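PDB 4B5C: putative OMPA family lipoprotein from Burkholderia pseudomallei, which probably works in the Tol-Pal system, which takes part in outer membrane invagination during cell division and in keeping the outer membrane intact. Local coordinates for residues 32-37 with 49-54; 36-41 with 71-76; 95-100 with 104-109. One frame throughout, in Å; residues are numbered along the deposited sequence.

Interaction 1: residues 32-37 with 49-54; sequences RSVYFD and ALLQQH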
# COMPACT_ATOMS: atom_id res chain seq x y z
N ARG A 32 6.41 -0.93 5.12
CA ARG A 32 5.88 -1.06 3.77
C ARG A 32 4.36 -1.13 3.71
O ARG A 32 3.79 -1.74 2.80
CB ARG A 32 6.49 -2.29 3.09
CG ARG A 32 8.00 -2.33 3.14
CD ARG A 32 8.54 -3.62 2.56
NE ARG A 32 9.99 -3.70 2.66
CZ ARG A 32 10.70 -4.73 2.21
NH1 ARG A 32 10.10 -5.76 1.64
NH2 ARG A 32 12.02 -4.73 2.35
N SER A 33 3.69 -0.50 4.68
CA SER A 33 2.23 -0.49 4.70
C SER A 33 1.65 0.89 4.94
O SER A 33 2.11 1.63 5.81
CB SER A 33 1.70 -1.47 5.75
OG SER A 33 1.97 -2.81 5.38
N VAL A 34 0.65 1.24 4.14
CA VAL A 34 -0.08 2.49 4.30
C VAL A 34 -1.51 2.19 4.73
O VAL A 34 -2.22 1.42 4.07
CB VAL A 34 -0.11 3.31 2.99
CG1 VAL A 34 -0.82 4.63 3.21
CG2 VAL A 34 1.31 3.54 2.48
N TYR A 35 -1.92 2.78 5.85
CA TYR A 35 -3.25 2.54 6.40
C TYR A 35 -4.21 3.69 6.10
O TYR A 35 -3.80 4.84 5.96
CB TYR A 35 -3.17 2.31 7.91
CG TYR A 35 -2.43 1.05 8.27
CD1 TYR A 35 -1.05 1.04 8.40
CD2 TYR A 35 -3.12 -0.14 8.46
CE1 TYR A 35 -0.38 -0.12 8.72
CE2 TYR A 35 -2.45 -1.31 8.78
CZ TYR A 35 -1.08 -1.29 8.91
OH TYR A 35 -0.42 -2.45 9.23
N PHE A 36 -5.50 3.36 6.02
CA PHE A 36 -6.52 4.33 5.64
C PHE A 36 -7.66 4.39 6.64
O PHE A 36 -7.85 3.47 7.45
CB PHE A 36 -7.09 3.98 4.26
CG PHE A 36 -6.08 4.02 3.15
CD1 PHE A 36 -5.31 2.91 2.86
CD2 PHE A 36 -5.91 5.17 2.40
CE1 PHE A 36 -4.38 2.94 1.83
CE2 PHE A 36 -4.98 5.21 1.37
CZ PHE A 36 -4.22 4.09 1.08
N ASP A 37 -8.43 5.47 6.57
CA ASP A 37 -9.63 5.61 7.38
C ASP A 37 -10.80 4.92 6.70
O ASP A 37 -10.73 4.59 5.51
CB ASP A 37 -9.95 7.09 7.59
CG ASP A 37 -8.92 7.80 8.44
OD1 ASP A 37 -8.50 7.22 9.47
OD2 ASP A 37 -8.52 8.93 8.09
N ALA A 49 6.95 10.63 4.48
CA ALA A 49 8.33 10.19 4.65
C ALA A 49 8.52 8.78 4.10
O ALA A 49 9.49 8.50 3.40
CB ALA A 49 8.73 10.26 6.11
N LEU A 50 7.58 7.90 4.43
CA LEU A 50 7.63 6.52 3.98
C LEU A 50 7.63 6.44 2.46
O LEU A 50 8.44 5.73 1.86
CB LEU A 50 6.45 5.72 4.55
CG LEU A 50 6.34 4.24 4.19
CD1 LEU A 50 5.35 3.54 5.10
CD2 LEU A 50 5.94 4.06 2.73
N LEU A 51 6.72 7.17 1.83
CA LEU A 51 6.61 7.18 0.37
C LEU A 51 7.85 7.80 -0.28
O LEU A 51 8.37 7.28 -1.27
CB LEU A 51 5.34 7.90 -0.07
CG LEU A 51 4.02 7.24 0.35
CD1 LEU A 51 2.85 8.15 0.05
CD2 LEU A 51 3.85 5.89 -0.33
N GLN A 52 8.31 8.92 0.27
CA GLN A 52 9.50 9.58 -0.24
C GLN A 52 10.70 8.64 -0.23
O GLN A 52 11.42 8.52 -1.23
CB GLN A 52 9.80 10.84 0.57
CG GLN A 52 8.85 12.00 0.29
CD GLN A 52 9.00 13.12 1.30
OE1 GLN A 52 9.55 12.93 2.38
NE2 GLN A 52 8.51 14.31 0.95
N GLN A 53 10.91 7.96 0.89
CA GLN A 53 12.03 7.03 1.03
C GLN A 53 11.97 5.91 0.01
O GLN A 53 12.94 5.65 -0.70
CB GLN A 53 12.07 6.45 2.45
CG GLN A 53 12.44 7.47 3.51
CD GLN A 53 13.80 8.09 3.26
OE1 GLN A 53 14.75 7.40 2.87
NE2 GLN A 53 13.90 9.39 3.48
N HIS A 54 10.82 5.24 -0.07
CA HIS A 54 10.62 4.19 -1.06
C HIS A 54 10.74 4.72 -2.49
O HIS A 54 11.21 4.02 -3.38
CB HIS A 54 9.27 3.50 -0.86
CG HIS A 54 9.27 2.47 0.23
ND1 HIS A 54 9.58 1.15 -0.00
CD2 HIS A 54 9.00 2.57 1.55
CE1 HIS A 54 9.50 0.48 1.13
NE2 HIS A 54 9.15 1.32 2.09

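Interaction 2: residues 36-41 with 71-76; sequences FDFDSY and NTDERG. With ACT (acetate ion), chain D.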
# COMPACT_ATOMS: atom_id res chain seq x y z
N PHE A 36 -5.50 3.36 6.02
CA PHE A 36 -6.52 4.33 5.64
C PHE A 36 -7.66 4.39 6.64
O PHE A 36 -7.85 3.47 7.45
CB PHE A 36 -7.09 3.98 4.26
CG PHE A 36 -6.08 4.02 3.15
CD1 PHE A 36 -5.31 2.91 2.86
CD2 PHE A 36 -5.91 5.17 2.40
CE1 PHE A 36 -4.38 2.94 1.83
CE2 PHE A 36 -4.98 5.21 1.37
CZ PHE A 36 -4.22 4.09 1.08
N ASP A 37 -8.43 5.47 6.57
CA ASP A 37 -9.63 5.61 7.38
C ASP A 37 -10.80 4.92 6.70
O ASP A 37 -10.73 4.59 5.51
CB ASP A 37 -9.95 7.09 7.59
CG ASP A 37 -8.92 7.80 8.44
OD1 ASP A 37 -8.50 7.22 9.47
OD2 ASP A 37 -8.52 8.93 8.09
N PHE A 38 -11.88 4.69 7.45
CA PHE A 38 -13.06 4.01 6.93
C PHE A 38 -13.56 4.64 5.63
O PHE A 38 -13.83 5.84 5.57
CB PHE A 38 -14.18 4.00 7.97
CG PHE A 38 -15.45 3.34 7.49
CD1 PHE A 38 -15.55 1.96 7.44
CD2 PHE A 38 -16.54 4.10 7.10
CE1 PHE A 38 -16.72 1.35 7.00
CE2 PHE A 38 -17.70 3.50 6.66
CZ PHE A 38 -17.80 2.12 6.61
N ASP A 39 -13.67 3.81 4.59
CA ASP A 39 -14.23 4.25 3.32
C ASP A 39 -13.36 5.30 2.62
O ASP A 39 -13.78 5.91 1.65
CB ASP A 39 -15.64 4.79 3.52
CG ASP A 39 -16.52 4.61 2.30
OD1 ASP A 39 -16.30 3.64 1.54
OD2 ASP A 39 -17.43 5.44 2.09
N SER A 40 -12.14 5.49 3.12
CA SER A 40 -11.25 6.50 2.56
C SER A 40 -10.09 5.87 1.78
O SER A 40 -9.60 4.81 2.13
CB SER A 40 -10.69 7.39 3.66
OG SER A 40 -9.71 8.29 3.16
N TYR A 41 -9.67 6.55 0.71
CA TYR A 41 -8.51 6.12 -0.07
C TYR A 41 -7.50 7.25 -0.18
O TYR A 41 -6.68 7.28 -1.10
CB TYR A 41 -8.94 5.65 -1.46
CG TYR A 41 -9.90 6.59 -2.15
CD1 TYR A 41 -9.44 7.65 -2.92
CD2 TYR A 41 -11.27 6.44 -2.02
CE1 TYR A 41 -10.31 8.52 -3.55
CE2 TYR A 41 -12.16 7.30 -2.63
CZ TYR A 41 -11.67 8.34 -3.40
OH TYR A 41 -12.55 9.20 -4.02
N ASN A 71 -6.10 -3.25 0.36
CA ASN A 71 -6.99 -4.11 1.14
C ASN A 71 -8.07 -3.29 1.84
O ASN A 71 -7.94 -2.07 1.98
CB ASN A 71 -6.20 -4.92 2.16
CG ASN A 71 -5.15 -5.80 1.51
OD1 ASN A 71 -5.39 -6.99 1.27
ND2 ASN A 71 -3.99 -5.23 1.22
N THR A 72 -9.13 -3.96 2.29
CA THR A 72 -10.22 -3.29 2.99
C THR A 72 -10.74 -4.15 4.15
O THR A 72 -10.40 -5.33 4.25
CB THR A 72 -11.40 -3.00 2.04
OG1 THR A 72 -12.09 -4.22 1.74
CG2 THR A 72 -10.90 -2.38 0.74
N ASP A 73 -11.55 -3.56 5.02
CA ASP A 73 -12.20 -4.34 6.08
C ASP A 73 -13.49 -4.96 5.55
O ASP A 73 -13.95 -4.63 4.46
CB ASP A 73 -12.43 -3.51 7.34
CG ASP A 73 -13.43 -2.38 7.15
OD1 ASP A 73 -14.52 -2.64 6.58
OD2 ASP A 73 -13.14 -1.25 7.58
N GLU A 74 -14.06 -5.87 6.34
CA GLU A 74 -15.16 -6.71 5.88
C GLU A 74 -16.45 -5.97 5.52
O GLU A 74 -17.31 -6.51 4.83
CB GLU A 74 -15.46 -7.79 6.93
CG GLU A 74 -15.79 -7.23 8.30
CD GLU A 74 -15.82 -8.32 9.37
OE1 GLU A 74 -15.90 -9.51 9.00
OE2 GLU A 74 -15.76 -7.98 10.57
N ARG A 75 -16.59 -4.74 6.00
CA ARG A 75 -17.82 -3.98 5.78
C ARG A 75 -18.04 -3.61 4.31
O ARG A 75 -17.15 -3.05 3.66
CB ARG A 75 -17.86 -2.74 6.68
CG ARG A 75 -18.04 -3.07 8.15
CD ARG A 75 -17.85 -1.85 9.03
NE ARG A 75 -16.47 -1.38 9.02
CZ ARG A 75 -16.01 -0.40 9.79
NH1 ARG A 75 -16.82 0.22 10.63
NH2 ARG A 75 -14.73 -0.04 9.72
N GLY A 76 -19.23 -3.92 3.80
CA GLY A 76 -19.57 -3.66 2.41
C GLY A 76 -19.46 -4.90 1.55
O GLY A 76 -18.89 -5.92 1.98
C ACT D . -13.08 -0.11 4.29
O ACT D . -12.81 1.06 4.62
OXT ACT D . -12.11 -0.90 4.20
CH3 ACT D . -14.49 -0.55 4.02

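Interaction 3: residues 95-100 with 104-109; sequences ALSLLG and AQMEAV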
# COMPACT_ATOMS: atom_id res chain seq x y z
N ALA A 95 1.15 8.63 -5.67
CA ALA A 95 2.09 9.30 -4.77
C ALA A 95 3.52 9.00 -5.19
O ALA A 95 4.37 9.90 -5.23
CB ALA A 95 1.84 8.86 -3.34
N LEU A 96 3.79 7.74 -5.51
CA LEU A 96 5.11 7.32 -5.95
C LEU A 96 5.43 7.86 -7.34
O LEU A 96 6.57 8.24 -7.61
CB LEU A 96 5.22 5.79 -5.92
CG LEU A 96 5.27 5.14 -4.54
CD1 LEU A 96 5.28 3.62 -4.64
CD2 LEU A 96 6.47 5.64 -3.75
N SER A 97 4.43 7.90 -8.21
CA SER A 97 4.61 8.45 -9.55
C SER A 97 4.97 9.92 -9.48
O SER A 97 5.88 10.39 -10.16
CB SER A 97 3.34 8.27 -10.39
OG SER A 97 2.98 6.90 -10.49
N LEU A 98 4.25 10.65 -8.63
CA LEU A 98 4.49 12.07 -8.43
C LEU A 98 5.92 12.30 -7.95
O LEU A 98 6.53 13.32 -8.24
CB LEU A 98 3.50 12.64 -7.42
CG LEU A 98 3.40 14.16 -7.32
CD1 LEU A 98 2.81 14.74 -8.59
CD2 LEU A 98 2.57 14.56 -6.11
N LEU A 99 6.45 11.33 -7.21
CA LEU A 99 7.80 11.44 -6.66
C LEU A 99 8.87 11.01 -7.67
O LEU A 99 10.06 11.08 -7.39
CB LEU A 99 7.93 10.64 -5.37
CG LEU A 99 7.18 11.22 -4.17
CD1 LEU A 99 6.95 10.17 -3.09
CD2 LEU A 99 7.91 12.43 -3.61
N GLY A 100 8.43 10.55 -8.84
CA GLY A 100 9.35 10.25 -9.92
C GLY A 100 9.62 8.77 -10.16
O GLY A 100 10.57 8.42 -10.86
N ALA A 104 7.06 1.60 -15.11
CA ALA A 104 7.43 0.23 -15.42
C ALA A 104 7.78 -0.57 -14.17
O ALA A 104 7.97 -1.79 -14.23
CB ALA A 104 8.60 0.21 -16.40
N GLN A 105 7.86 0.11 -13.03
CA GLN A 105 8.26 -0.53 -11.78
C GLN A 105 7.07 -0.81 -10.86
O GLN A 105 7.20 -1.55 -9.89
CB GLN A 105 9.27 0.34 -11.03
CG GLN A 105 10.53 0.69 -11.82
CD GLN A 105 11.51 1.51 -11.02
OE1 GLN A 105 11.71 2.70 -11.28
NE2 GLN A 105 12.14 0.89 -10.03
N MET A 106 5.91 -0.24 -11.17
CA MET A 106 4.76 -0.35 -10.27
C MET A 106 3.51 -0.93 -10.93
O MET A 106 3.20 -0.64 -12.08
CB MET A 106 4.43 1.01 -9.66
CG MET A 106 5.57 1.64 -8.89
SD MET A 106 5.12 3.24 -8.19
CE MET A 106 4.66 4.13 -9.68
N GLU A 107 2.79 -1.75 -10.17
CA GLU A 107 1.46 -2.21 -10.54
C GLU A 107 0.56 -2.17 -9.32
O GLU A 107 0.85 -2.80 -8.30
CB GLU A 107 1.51 -3.62 -11.13
CG GLU A 107 1.96 -3.67 -12.58
CD GLU A 107 1.03 -2.89 -13.50
OE1 GLU A 107 -0.19 -2.87 -13.24
OE2 GLU A 107 1.53 -2.28 -14.48
N ALA A 108 -0.53 -1.42 -9.43
CA ALA A 108 -1.49 -1.30 -8.34
C ALA A 108 -2.58 -2.35 -8.47
O ALA A 108 -3.31 -2.38 -9.47
CB ALA A 108 -2.09 0.09 -8.31
N VAL A 109 -2.70 -3.22 -7.47
CA VAL A 109 -3.71 -4.28 -7.48
C VAL A 109 -4.57 -4.25 -6.22
O VAL A 109 -4.17 -3.70 -5.19
CB VAL A 109 -3.07 -5.67 -7.64
CG1 VAL A 109 -2.22 -5.72 -8.90
CG2 VAL A 109 -2.23 -6.02 -6.42

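Interaction 1: residues 32-37 with 49-54
His54, the residue of helix 48-60 that lies against Arg32, has both ring nitrogens engaged: ND1 is hydrogen-bonded to the hydroxyl of Tyr136, and NE2 to the carbonyl oxygen of Lys31, just ahead of Arg32. Held at two corners, the imidazole has little freedom to flip or swing, and a buried polar group is satisfied. Its CE1 corner then meets the aliphatic part of the arginine, with Arg32 CG 3.8 Å from His54 CE1 and 4.0 Å from His54 NE2. The two side chains cross at about a right angle, and the guanidinium stands almost perpendicular to the ring, 89° between the planes. Because the arginine runs extended from CG to NE, its charged end is carried away from the imidazole: Arg32 NE remains 5.1 Å from His54 NE2 and is instead hydrogen-bonded to Leu29 O. The contact with histidine is therefore made by a single methylene, CG, and not by the guanidinium.

One helical turn back, Leu50 reaches the strand backbone. With its CG opposite the backbone N (chi1 -180°), the side chain sends CD1 to within 3.8 Å of Ser33 O. Val34 adds a looser apolar contact, its CG2 methyl 4.5 Å from Leu51 CD2.

No hydrogen bond joins the two segments, so the helix is laid on the strand chiefly through side chains. Strand 33-35 is an edge strand of the mixed sheet, antiparallel to strand 131-136, while Leu51 continues from Val34 to Val92 and Ala95 of helix 78-98, bringing two helices and the sheet edge together.

Interaction 2: residues 36-41 with 71-76
Phe38 and Arg75 of this OmpA-like domain meet beside a bound acetate, probably from the crystallisation liquor, between a type II turn (Asp37 to Ser40) and an Asx turn in which Asp73 OD1 accepts from Arg75 N at 3.0 Å. From CB and CG the chain reaches Arg75 CD, 4.0 Å from Phe38 CE1, and bends (chi3 -68°), turning its guanidinium back toward Asp73. NE gives a weak bond to Asp73 OD1 and lies against Phe38 CE1. Arg75 CZ is 3.4 Å from both Phe38 CD1 and Phe38 CE1, and Arg75 NH1 3.8 Å from both. At the tip, Arg75 NH2 gives Asp73 OD2 a nearly straight hydrogen bond of 2.9 Å, part of a salt bridge, from above the carboxylate plane. Arg75 NH2 is also 3.1 Å from Phe38 CD1, which covers one guanidinium face; with the planes 53° apart the groups are not stacked. Asp73 OD2 also bridges to Arg130 NH1, so two arginines hold the carboxylate.

The acetate probably imitates a carboxylate of peptidoglycan diaminopimelate, the ligand of this site in related Pal proteins. Arg88 NH2 is hydrogen-bonded to it; acetate O accepts from Asp39 N at 2.9 Å, and OXT from Asp73 N at 2.8 Å.

Interaction 3: residues 95-100 with 104-109
Within the beta-alpha-beta unit formed by strand 66-71, helix 78-98 and strand 106-112, Met106 at the start of the last strand reaches back to Leu96 and Ser97 in the final turn of the helix. Its thioether does the touching. Met106 SD lies against the leucine, 3.4 Å from Leu96 CB and 3.6 Å from Leu96 CD1, so the sulfur rests alongside the branch instead of meeting it end on. The two side chains are oblique to one another. After an extended stretch through CB and CG, the methionine turns at its last torsion (chi3 -58°), which directs the terminal methyl toward the next helical residue. Met106 CE comes 3.3 Å from Ser97 OG. This is a close approach of a methyl to an oxygen and not a hydrogen bond; the serine hydroxyl is hydrogen-bonded to Arg93 O, one turn earlier in the helix. The methionine therefore meets both an apolar side chain and a hydroxyl already tied to its own helix.

Leu96 is also packed against Ile66 and Ile68 of the neighbouring strand 66-71 and against Ala55 of helix 48-60, while Met106 further touches Arg93 and Val101. The sulfur contact is thus one part of the packing between the helix and the sheet.

The helix ends just after these residues, and the chain turns back within a few residues. Gly100 takes a positive phi of 105°, and Gly100 N bonds to Ser97 O at 2.9 Å, as part of a Schellman motif. A brief connection then leads into the strand, whose first inward side chain is Met106. Helix end and returning strand, joined through one long buried side chain, illustrate the second half of a beta-alpha-beta crossover, in which the helix lies across two neighbouring parallel strands.

How the interactions relate
Two of the contacts join helices to the sheet, and the third lies at the acetate site. Interactions 1 and 2 start from the same stretch of chain and share Phe36 and Asp37, yet their centres are about 16 Å apart: strand 33-35 packs under a helix, then its outgoing loop turns to the acetate. Interactions 1 and 3 touch directly, their centres about 13 Å apart. Leu51 forms the bridge, its CD1 3.6 Å from Ala95 CB and its O 3.5 Å from Leu96 CD2. Interaction 3 lies farthest from the acetate site, about 21 Å between the centres of interactions 2 and 3, on the opposite side of the chain's centre.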